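Local coordinates for protein arylesterase (Sulfolobus solfataricus, PDB 5L2P) that hydrolyses a broad range of aromatic esters and aryl dialkyl phosphates such as paraoxon, acting as a serine esterase of the alpha/beta hydrolase fold, at residues L77-H82 / T108-D113; A151-S156 / A178-V183; V182-Y187 / A243-A248. One frame throughout, in Å; residues are numbered along the deposited sequence.

Contact 1. Residues L77-H82 / T108-D113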
loop_
_atom_site.group_PDB
_atom_site.type_symbol
_atom_site.label_atom_id
_atom_site.label_comp_id
_atom_site.label_asym_id
_atom_site.label_seq_id
_atom_site.Cartn_x
_atom_site.Cartn_y
_atom_site.Cartn_z
ATOM N N LEU A 77 -32.839 -18.340 -2.629
ATOM C CA LEU A 77 -32.399 -18.970 -1.404
ATOM C C LEU A 77 -30.954 -18.638 -1.126
ATOM O O LEU A 77 -30.126 -18.713 -2.006
ATOM C CB LEU A 77 -32.566 -20.484 -1.505
ATOM C CG LEU A 77 -31.952 -21.327 -0.374
ATOM C CD1 LEU A 77 -32.730 -21.129 0.902
ATOM C CD2 LEU A 77 -31.821 -22.797 -0.755
ATOM N N VAL A 78 -30.658 -18.286 0.126
ATOM C CA VAL A 78 -29.309 -17.986 0.559
ATOM C C VAL A 78 -28.877 -18.944 1.648
ATOM O O VAL A 78 -29.487 -18.983 2.705
ATOM C CB VAL A 78 -29.207 -16.555 1.079
ATOM C CG1 VAL A 78 -27.800 -16.259 1.615
ATOM C CG2 VAL A 78 -29.595 -15.553 -0.023
ATOM N N MET A 79 -27.841 -19.740 1.370
ATOM C CA MET A 79 -27.254 -20.621 2.366
ATOM C C MET A 79 -26.232 -19.828 3.156
ATOM O O MET A 79 -25.314 -19.231 2.572
ATOM C CB MET A 79 -26.555 -21.790 1.727
ATOM C CG MET A 79 -27.430 -22.660 0.855
ATOM S SD MET A 79 -28.723 -23.493 1.750
ATOM C CE MET A 79 -27.825 -24.424 2.966
ATOM N N HIS A 80 -26.374 -19.846 4.482
ATOM C CA HIS A 80 -25.522 -19.046 5.334
ATOM C C HIS A 80 -24.655 -19.951 6.210
ATOM O O HIS A 80 -25.167 -20.736 6.989
ATOM C CB HIS A 80 -26.387 -18.129 6.196
ATOM C CG HIS A 80 -25.602 -17.261 7.144
ATOM N ND1 HIS A 80 -26.183 -16.619 8.217
ATOM C CD2 HIS A 80 -24.284 -16.939 7.187
ATOM C CE1 HIS A 80 -25.269 -15.932 8.876
ATOM N NE2 HIS A 80 -24.107 -16.104 8.267
ATOM N N PHE A 81 -23.340 -19.831 6.061
ATOM C CA PHE A 81 -22.397 -20.554 6.875
ATOM C C PHE A 81 -21.718 -19.567 7.817
ATOM O O PHE A 81 -21.109 -18.583 7.343
ATOM C CB PHE A 81 -21.363 -21.223 5.983
ATOM C CG PHE A 81 -21.939 -21.957 4.789
ATOM C CD1 PHE A 81 -23.035 -22.766 4.923
ATOM C CD2 PHE A 81 -21.345 -21.858 3.560
ATOM C CE1 PHE A 81 -23.541 -23.474 3.851
ATOM C CE2 PHE A 81 -21.835 -22.570 2.458
ATOM C CZ PHE A 81 -22.960 -23.366 2.609
ATOM N N HIS A 82 -21.835 -19.790 9.136
ATOM C CA HIS A 82 -21.224 -18.885 10.120
ATOM C C HIS A 82 -19.711 -18.992 10.150
ATOM O O HIS A 82 -19.151 -19.966 9.681
ATOM C CB HIS A 82 -21.780 -19.164 11.538
ATOM C CG HIS A 82 -21.375 -20.497 12.092
ATOM N ND1 HIS A 82 -20.188 -20.689 12.755
ATOM C CD2 HIS A 82 -21.986 -21.709 12.058
ATOM C CE1 HIS A 82 -20.087 -21.961 13.118
ATOM N NE2 HIS A 82 -21.165 -22.596 12.714
ATOM N N THR A 108 -35.819 -16.460 1.452
ATOM C CA THR A 108 -35.536 -17.456 2.470
ATOM C C THR A 108 -34.037 -17.624 2.710
ATOM O O THR A 108 -33.242 -17.629 1.773
ATOM C CB THR A 108 -36.066 -18.807 1.993
ATOM O OG1 THR A 108 -37.406 -18.651 1.461
ATOM C CG2 THR A 108 -35.988 -19.852 3.144
ATOM N N VAL A 109 -33.652 -17.748 3.967
ATOM C CA VAL A 109 -32.256 -17.937 4.349
ATOM C C VAL A 109 -32.156 -19.183 5.230
ATOM O O VAL A 109 -32.990 -19.382 6.123
ATOM C CB VAL A 109 -31.741 -16.719 5.112
ATOM C CG1 VAL A 109 -30.359 -16.981 5.699
ATOM C CG2 VAL A 109 -31.733 -15.489 4.207
ATOM N N ILE A 110 -31.166 -20.022 4.961
ATOM C CA ILE A 110 -30.942 -21.232 5.754
ATOM C C ILE A 110 -29.533 -21.211 6.343
ATOM O O ILE A 110 -28.528 -21.238 5.609
ATOM C CB ILE A 110 -31.118 -22.513 4.920
ATOM C CG1 ILE A 110 -32.549 -22.590 4.402
ATOM C CG2 ILE A 110 -30.742 -23.752 5.730
ATOM C CD1 ILE A 110 -32.814 -23.790 3.500
ATOM N N SER A 111 -29.468 -21.165 7.672
ATOM C CA SER A 111 -28.203 -21.121 8.380
ATOM C C SER A 111 -27.835 -22.554 8.786
ATOM O O SER A 111 -28.710 -23.314 9.232
ATOM C CB SER A 111 -28.360 -20.241 9.601
ATOM O OG SER A 111 -27.132 -20.042 10.265
ATOM N N VAL A 112 -26.564 -22.930 8.624
ATOM C CA VAL A 112 -26.127 -24.297 8.892
ATOM C C VAL A 112 -25.192 -24.400 10.118
ATOM O O VAL A 112 -24.235 -23.612 10.248
ATOM C CB VAL A 112 -25.408 -24.885 7.673
ATOM C CG1 VAL A 112 -25.139 -26.382 7.859
ATOM C CG2 VAL A 112 -26.220 -24.641 6.403
ATOM N N ASP A 113 -25.474 -25.344 11.009
ATOM C CA ASP A 113 -24.553 -25.700 12.110
ATOM C C ASP A 113 -23.607 -26.831 11.739
ATOM O O ASP A 113 -23.753 -27.938 12.234
ATOM C CB ASP A 113 -25.335 -26.108 13.377
ATOM C CG ASP A 113 -25.377 -25.038 14.406
ATOM O OD1 ASP A 113 -24.579 -24.067 14.332
ATOM O OD2 ASP A 113 -26.207 -25.207 15.302
#
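Leu77, Met79 and Phe81 press their side-chain ends against Ile110 and Val112, making a continuous apolar relief on one face of two parallel strands. The CD1 methyl of Leu77 meets CD1 of Ile110 at 3.7 Å, one branch crossing slantwise over the end of the other. Next along, Met79 is folded rather than stretched: chi2 (-65°) and chi3 (-58°) both bend it, swinging CE back over the neighbouring strand. There the methyl settles in the hollow between two beta-branched residues, 4.1 Å from CG2 of Ile110 and 3.8 Å from CG2 of Val112. An unbranched, flexible side chain can bend to follow the hollow between the two branched ones. Val112 CG2 also meets the edge of the Phe81 ring, lying in its plane at 3.9 Å from CE1, so this one methyl lies between the methionine CE and the edge of the phenyl ring. Helix 124-138 covers this face.

The opposite face carries Val78, His80, Val109 and Ser111. CG1 of Val109 fits over Val78 O at 3.7 Å and also approaches CB of His80. Beyond CB the imidazole of His80 leans away from strand 108-112; its ND1 is hydrogen-bonded to Ser98 OG and its NE2 to Glu94 OE1.

Between the faces, His80 N gives a straight bond to Ile110 O (2.8 Å, 171° at the hydrogen), one of four backbone bonds joining the beginning and end of a beta-alpha-beta crossover through helix 95-105. At the strand end His82, which by similarity belongs to the oxyanion-hole motif, brings the edge of its ring, at CD2, to 3.5 Å from Val112 O. The chemistry implies a division of labour: paired backbone groups and hydrocarbon packing fix the strands, whereas the imidazole of His80 finds its polar partners outside the pair.

Contact 2. Residues A151-S156 / A178-V183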
loop_
_atom_site.group_PDB
_atom_site.type_symbol
_atom_site.label_atom_id
_atom_site.label_comp_id
_atom_site.label_asym_id
_atom_site.label_seq_id
_atom_site.Cartn_x
_atom_site.Cartn_y
_atom_site.Cartn_z
ATOM N N ALA A 151 -27.929 -19.140 -3.601
ATOM C CA ALA A 151 -26.668 -18.445 -3.352
ATOM C C ALA A 151 -26.064 -18.883 -2.015
ATOM O O ALA A 151 -26.789 -19.365 -1.125
ATOM C CB ALA A 151 -26.906 -16.952 -3.316
ATOM N N THR A 152 -24.744 -18.699 -1.862
ATOM C CA THR A 152 -24.069 -18.946 -0.629
ATOM C C THR A 152 -23.480 -17.677 -0.011
ATOM O O THR A 152 -23.077 -16.757 -0.713
ATOM C CB THR A 152 -22.975 -19.993 -0.802
ATOM O OG1 THR A 152 -22.070 -19.598 -1.834
ATOM C CG2 THR A 152 -23.584 -21.386 -1.092
ATOM N N PHE A 153 -23.437 -17.630 1.325
ATOM C CA PHE A 153 -22.978 -16.468 2.069
ATOM C C PHE A 153 -22.242 -16.935 3.325
ATOM O O PHE A 153 -22.605 -17.940 3.924
ATOM C CB PHE A 153 -24.174 -15.606 2.408
ATOM C CG PHE A 153 -23.871 -14.467 3.321
ATOM C CD1 PHE A 153 -23.927 -14.649 4.704
ATOM C CD2 PHE A 153 -23.582 -13.197 2.813
ATOM C CE1 PHE A 153 -23.661 -13.598 5.580
ATOM C CE2 PHE A 153 -23.298 -12.137 3.677
ATOM C CZ PHE A 153 -23.362 -12.347 5.074
ATOM N N GLY A 154 -21.186 -16.239 3.715
ATOM C CA GLY A 154 -20.379 -16.672 4.810
ATOM C C GLY A 154 -19.349 -15.659 5.219
ATOM O O GLY A 154 -18.844 -14.937 4.390
ATOM N N ILE A 155 -19.056 -15.613 6.534
ATOM C CA ILE A 155 -18.120 -14.653 7.126
ATOM C C ILE A 155 -16.902 -15.372 7.700
ATOM O O ILE A 155 -17.034 -16.314 8.428
ATOM C CB ILE A 155 -18.813 -13.802 8.204
ATOM C CG1 ILE A 155 -19.974 -13.011 7.572
ATOM C CG2 ILE A 155 -17.838 -12.878 8.929
ATOM C CD1 ILE A 155 -20.964 -12.415 8.553
ATOM N N SER A 156 -15.712 -14.945 7.308
ATOM C CA SER A 156 -14.455 -15.446 7.890
ATOM C C SER A 156 -14.141 -16.943 7.537
ATOM O O SER A 156 -13.824 -17.269 6.417
ATOM C CB SER A 156 -14.458 -15.162 9.394
ATOM O OG SER A 156 -13.263 -15.611 9.979
ATOM N N ALA A 178 -24.894 -17.454 -7.094
ATOM C CA ALA A 178 -23.969 -16.480 -6.527
ATOM C C ALA A 178 -23.225 -16.999 -5.300
ATOM O O ALA A 178 -23.614 -17.972 -4.682
ATOM C CB ALA A 178 -24.718 -15.221 -6.155
ATOM N N GLN A 179 -22.111 -16.338 -4.982
ATOM C CA GLN A 179 -21.337 -16.628 -3.771
ATOM C C GLN A 179 -20.903 -15.317 -3.126
ATOM O O GLN A 179 -20.454 -14.382 -3.809
ATOM C CB GLN A 179 -20.098 -17.472 -4.114
ATOM C CG GLN A 179 -19.174 -16.831 -5.143
ATOM C CD GLN A 179 -17.876 -17.606 -5.260
ATOM O OE1 GLN A 179 -17.317 -18.071 -4.239
ATOM N NE2 GLN A 179 -17.384 -17.777 -6.512
ATOM N N VAL A 180 -21.026 -15.255 -1.803
ATOM C CA VAL A 180 -20.702 -14.055 -1.074
ATOM C C VAL A 180 -19.786 -14.351 0.106
ATOM O O VAL A 180 -20.239 -14.414 1.238
ATOM C CB VAL A 180 -21.973 -13.337 -0.598
ATOM C CG1 VAL A 180 -21.649 -11.968 -0.019
ATOM C CG2 VAL A 180 -22.922 -13.158 -1.776
ATOM N N PRO A 181 -18.474 -14.518 -0.168
ATOM C CA PRO A 181 -17.509 -14.627 0.918
ATOM C C PRO A 181 -17.169 -13.264 1.486
ATOM O O PRO A 181 -16.642 -12.391 0.782
ATOM C CB PRO A 181 -16.290 -15.272 0.250
ATOM C CG PRO A 181 -16.418 -14.942 -1.189
ATOM C CD PRO A 181 -17.840 -14.634 -1.495
ATOM N N VAL A 182 -17.473 -13.086 2.765
ATOM C CA VAL A 182 -17.161 -11.862 3.466
ATOM C C VAL A 182 -15.944 -12.135 4.356
ATOM O O VAL A 182 -15.883 -13.122 5.098
ATOM C CB VAL A 182 -18.347 -11.442 4.320
ATOM C CG1 VAL A 182 -18.021 -10.198 5.152
ATOM C CG2 VAL A 182 -19.550 -11.212 3.431
ATOM N N VAL A 183 -14.977 -11.237 4.284
ATOM C CA VAL A 183 -13.702 -11.395 4.963
ATOM C C VAL A 183 -13.192 -12.854 5.037
ATOM O O VAL A 183 -12.715 -13.292 6.071
ATOM C CB VAL A 183 -13.720 -10.708 6.345
ATOM C CG1 VAL A 183 -13.950 -9.192 6.155
ATOM C CG2 VAL A 183 -14.783 -11.336 7.275
#
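The amide of Val182 donates to Gly154 O at 2.8 Å, with 170° at the hydrogen, and the donor lies almost in line with the carbonyl. The carbonyl of the same residue receives Ser156 N, two residues after Gly154, at 2.9 Å and similarly straight, and CA of Ile155 adds a CH...O contact to the same oxygen. Further back along the pair, Val180 O accepts the N-H of Gly154, which is tilted out of the carbonyl plane. Pro181, having no N-H, fits here because its nitrogen faces away from strand 151-155 and no bond of this pairing is lost.

The strands run almost exactly parallel, and helix 157-171 connects them in a beta-alpha-beta crossover at the centre of the alpha/beta hydrolase sheet. Gly154 and Ser156 fit the GxSxG pattern of a nucleophile elbow, the sharp turn from strand to helix, as in other alpha/beta hydrolases. Ser156, assigned to the active site and probably the nucleophile, has the positive phi (69°) expected at the elbow, and its OG is bonded to His281 NE2; the Val182 bond holds its backbone N to the neighbouring strand.

On the face carrying Phe153 and Ile155 the packing is apolar and lies against helix 287-305. With CG anti to the backbone N (chi1 173°), the Phe153 ring reaches along the sheet: CD2 comes to 3.6 Å from Val180 CG1, and CE2 to 3.9 Å from Val182 CG2. Ile155 lies alongside Val182, CG1 against CB, while its CG2 branch reaches CG2 of Val183 at 3.8 Å. At the other end, the small methyls of Ala151 and Ala178 meet at 4.0 Å.

Contact 3. Residues V182-Y187 / A243-A248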
loop_
_atom_site.group_PDB
_atom_site.type_symbol
_atom_site.label_atom_id
_atom_site.label_comp_id
_atom_site.label_asym_id
_atom_site.label_seq_id
_atom_site.Cartn_x
_atom_site.Cartn_y
_atom_site.Cartn_z
ATOM N N VAL A 182 -17.473 -13.086 2.765
ATOM C CA VAL A 182 -17.161 -11.862 3.466
ATOM C C VAL A 182 -15.944 -12.135 4.356
ATOM O O VAL A 182 -15.883 -13.122 5.098
ATOM C CB VAL A 182 -18.347 -11.442 4.320
ATOM C CG1 VAL A 182 -18.021 -10.198 5.152
ATOM C CG2 VAL A 182 -19.550 -11.212 3.431
ATOM N N VAL A 183 -14.977 -11.237 4.284
ATOM C CA VAL A 183 -13.702 -11.395 4.963
ATOM C C VAL A 183 -13.192 -12.854 5.037
ATOM O O VAL A 183 -12.715 -13.292 6.071
ATOM C CB VAL A 183 -13.720 -10.708 6.345
ATOM C CG1 VAL A 183 -13.950 -9.192 6.155
ATOM C CG2 VAL A 183 -14.783 -11.336 7.275
ATOM N N PRO A 184 -13.176 -13.549 3.909
ATOM C CA PRO A 184 -12.787 -14.935 3.901
ATOM C C PRO A 184 -11.318 -15.268 4.177
ATOM O O PRO A 184 -10.403 -14.481 3.865
ATOM C CB PRO A 184 -13.062 -15.338 2.427
ATOM C CG PRO A 184 -12.745 -14.112 1.651
ATOM C CD PRO A 184 -13.202 -12.974 2.532
ATOM N N PHE A 185 -11.109 -16.469 4.711
ATOM C CA PHE A 185 -9.808 -17.150 4.660
ATOM C C PHE A 185 -9.759 -18.013 3.401
ATOM O O PHE A 185 -10.597 -18.896 3.215
ATOM C CB PHE A 185 -9.617 -18.021 5.906
ATOM C CG PHE A 185 -8.350 -18.815 5.909
ATOM C CD1 PHE A 185 -8.248 -20.018 5.198
ATOM C CD2 PHE A 185 -7.239 -18.375 6.611
ATOM C CE1 PHE A 185 -7.063 -20.765 5.209
ATOM C CE2 PHE A 185 -6.060 -19.122 6.601
ATOM C CZ PHE A 185 -5.985 -20.313 5.899
ATOM N N VAL A 186 -8.751 -17.783 2.554
ATOM C CA VAL A 186 -8.595 -18.547 1.301
ATOM C C VAL A 186 -7.203 -19.125 1.078
ATOM O O VAL A 186 -6.988 -19.842 0.104
ATOM C CB VAL A 186 -8.942 -17.689 0.079
ATOM C CG1 VAL A 186 -10.416 -17.373 0.069
ATOM C CG2 VAL A 186 -8.131 -16.391 0.016
ATOM N N TYR A 187 -6.265 -18.848 1.976
ATOM C CA TYR A 187 -4.867 -19.218 1.760
ATOM C C TYR A 187 -4.032 -19.040 3.035
ATOM O O TYR A 187 -4.369 -18.221 3.899
ATOM C CB TYR A 187 -4.260 -18.310 0.640
ATOM C CG TYR A 187 -2.883 -18.745 0.184
ATOM C CD1 TYR A 187 -2.695 -19.998 -0.397
ATOM C CD2 TYR A 187 -1.765 -17.926 0.348
ATOM C CE1 TYR A 187 -1.440 -20.439 -0.774
ATOM C CE2 TYR A 187 -0.497 -18.334 -0.098
ATOM C CZ TYR A 187 -0.345 -19.603 -0.656
ATOM O OH TYR A 187 0.880 -20.109 -1.084
ATOM N N ALA A 243 -19.514 -13.583 -7.997
ATOM C CA ALA A 243 -19.042 -13.349 -6.634
ATOM C C ALA A 243 -19.179 -11.923 -6.110
ATOM O O ALA A 243 -18.972 -10.972 -6.833
ATOM C CB ALA A 243 -17.594 -13.775 -6.516
ATOM N N ILE A 244 -19.504 -11.800 -4.836
ATOM C CA ILE A 244 -19.380 -10.546 -4.120
ATOM C C ILE A 244 -18.403 -10.789 -2.970
ATOM O O ILE A 244 -18.772 -11.366 -1.967
ATOM C CB ILE A 244 -20.740 -10.079 -3.576
ATOM C CG1 ILE A 244 -21.701 -9.863 -4.740
ATOM C CG2 ILE A 244 -20.600 -8.795 -2.767
ATOM C CD1 ILE A 244 -23.156 -9.685 -4.359
ATOM N N VAL A 245 -17.154 -10.345 -3.125
ATOM C CA VAL A 245 -16.116 -10.463 -2.082
ATOM C C VAL A 245 -15.935 -9.158 -1.318
ATOM O O VAL A 245 -15.725 -8.111 -1.888
ATOM C CB VAL A 245 -14.768 -10.909 -2.647
ATOM C CG1 VAL A 245 -13.777 -11.198 -1.553
ATOM C CG2 VAL A 245 -14.930 -12.148 -3.503
ATOM N N VAL A 246 -16.041 -9.251 0.008
ATOM C CA VAL A 246 -15.981 -8.077 0.857
ATOM C C VAL A 246 -14.803 -8.237 1.804
ATOM O O VAL A 246 -14.616 -9.308 2.368
ATOM C CB VAL A 246 -17.274 -7.894 1.649
ATOM C CG1 VAL A 246 -17.243 -6.600 2.481
ATOM C CG2 VAL A 246 -18.442 -7.854 0.702
ATOM N N THR A 247 -13.975 -7.196 1.914
ATOM C CA THR A 247 -12.849 -7.203 2.793
ATOM C C THR A 247 -12.909 -5.999 3.753
ATOM O O THR A 247 -13.684 -5.052 3.545
ATOM C CB THR A 247 -11.522 -7.195 2.024
ATOM O OG1 THR A 247 -11.436 -6.061 1.149
ATOM C CG2 THR A 247 -11.343 -8.477 1.240
ATOM N N ALA A 248 -12.064 -6.037 4.788
ATOM C CA ALA A 248 -11.898 -4.932 5.687
ATOM C C ALA A 248 -10.448 -4.430 5.675
ATOM O O ALA A 248 -9.505 -5.223 5.616
ATOM C CB ALA A 248 -12.279 -5.361 7.091
#
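This is a buried, largely backbone-led contact at the carboxyl end of the sheet, where the chain leaving strand 178-182 brushes the last residues of strand 242-248 before turning away. Its polar centre is one bond: Val183 N donates to Val246 O over 2.7 Å, with 149° at the hydrogen and the donor tilted 23° from the carbonyl plane. It accompanies a single bridge, Val182 with Val246.

Around that oxygen the side chains close in. Val183 CG1 comes to 3.8 Å from Val246 O and to 3.9 Å from Ala248 N, lying against the backbone of strand 242-248. CG1 sits anti to the carbonyl carbon of Val183 and beside its N (chi1 -62°), which brings this methyl to the same side as the N-H that makes the bond. Ala248 suits its place because its lone methyl, 4.3 Å from Val183 CG1, adds contact without bulk.

In the alpha/beta hydrolase fold the acid of the triad follows such a strand, and here Asp251, assigned to the active site, comes three residues after Ala248. Val183 touches both Asp251 and His281, so the residue bonded to the strand also packs against the side chains of two residues assigned to the active site.

The pairing ends with the turn at Val183, whose phi and psi are both positive and bend the chain off the sheet. Pro184 only packs here, its CD 3.9 Å from Val246 O. Loose packing of Pro184 CG against Val245 CG1, at 4.5 Å, completes the apolar contact on that side. Past this point the backbone nitrogens of Val186 and Tyr187 are hydrogen-bonded to OE1 of Gln256 in helix 254-266. Across the bridge, Val182 CG1 rests on Val246 CB at 4.3 Å, two beta-branched residues well suited to an extended backbone.

From the N terminus, contact 1 closes first, bringing 108-113 beside 77-82 once helix 95-105 has been crossed. Contact 2 follows in series and closes the next crossover, from 151-156 over helix 157-171 to 178-183. Contact 3 starts on the residues where contact 2 ends, sharing Val182 and Val183, and closes a longer excursion of 55 residues to strand 242-248. None nests inside or crosses another. Probable sheet hydrogen bonds tie them laterally: strand 77-81 to strand 150-155 through Met79 N and Ala151 O, and strand 178-182 to strand 242-248 through Gln179 O and Ile244 N. Together they span five adjacent strands, from 108-112 to 242-248.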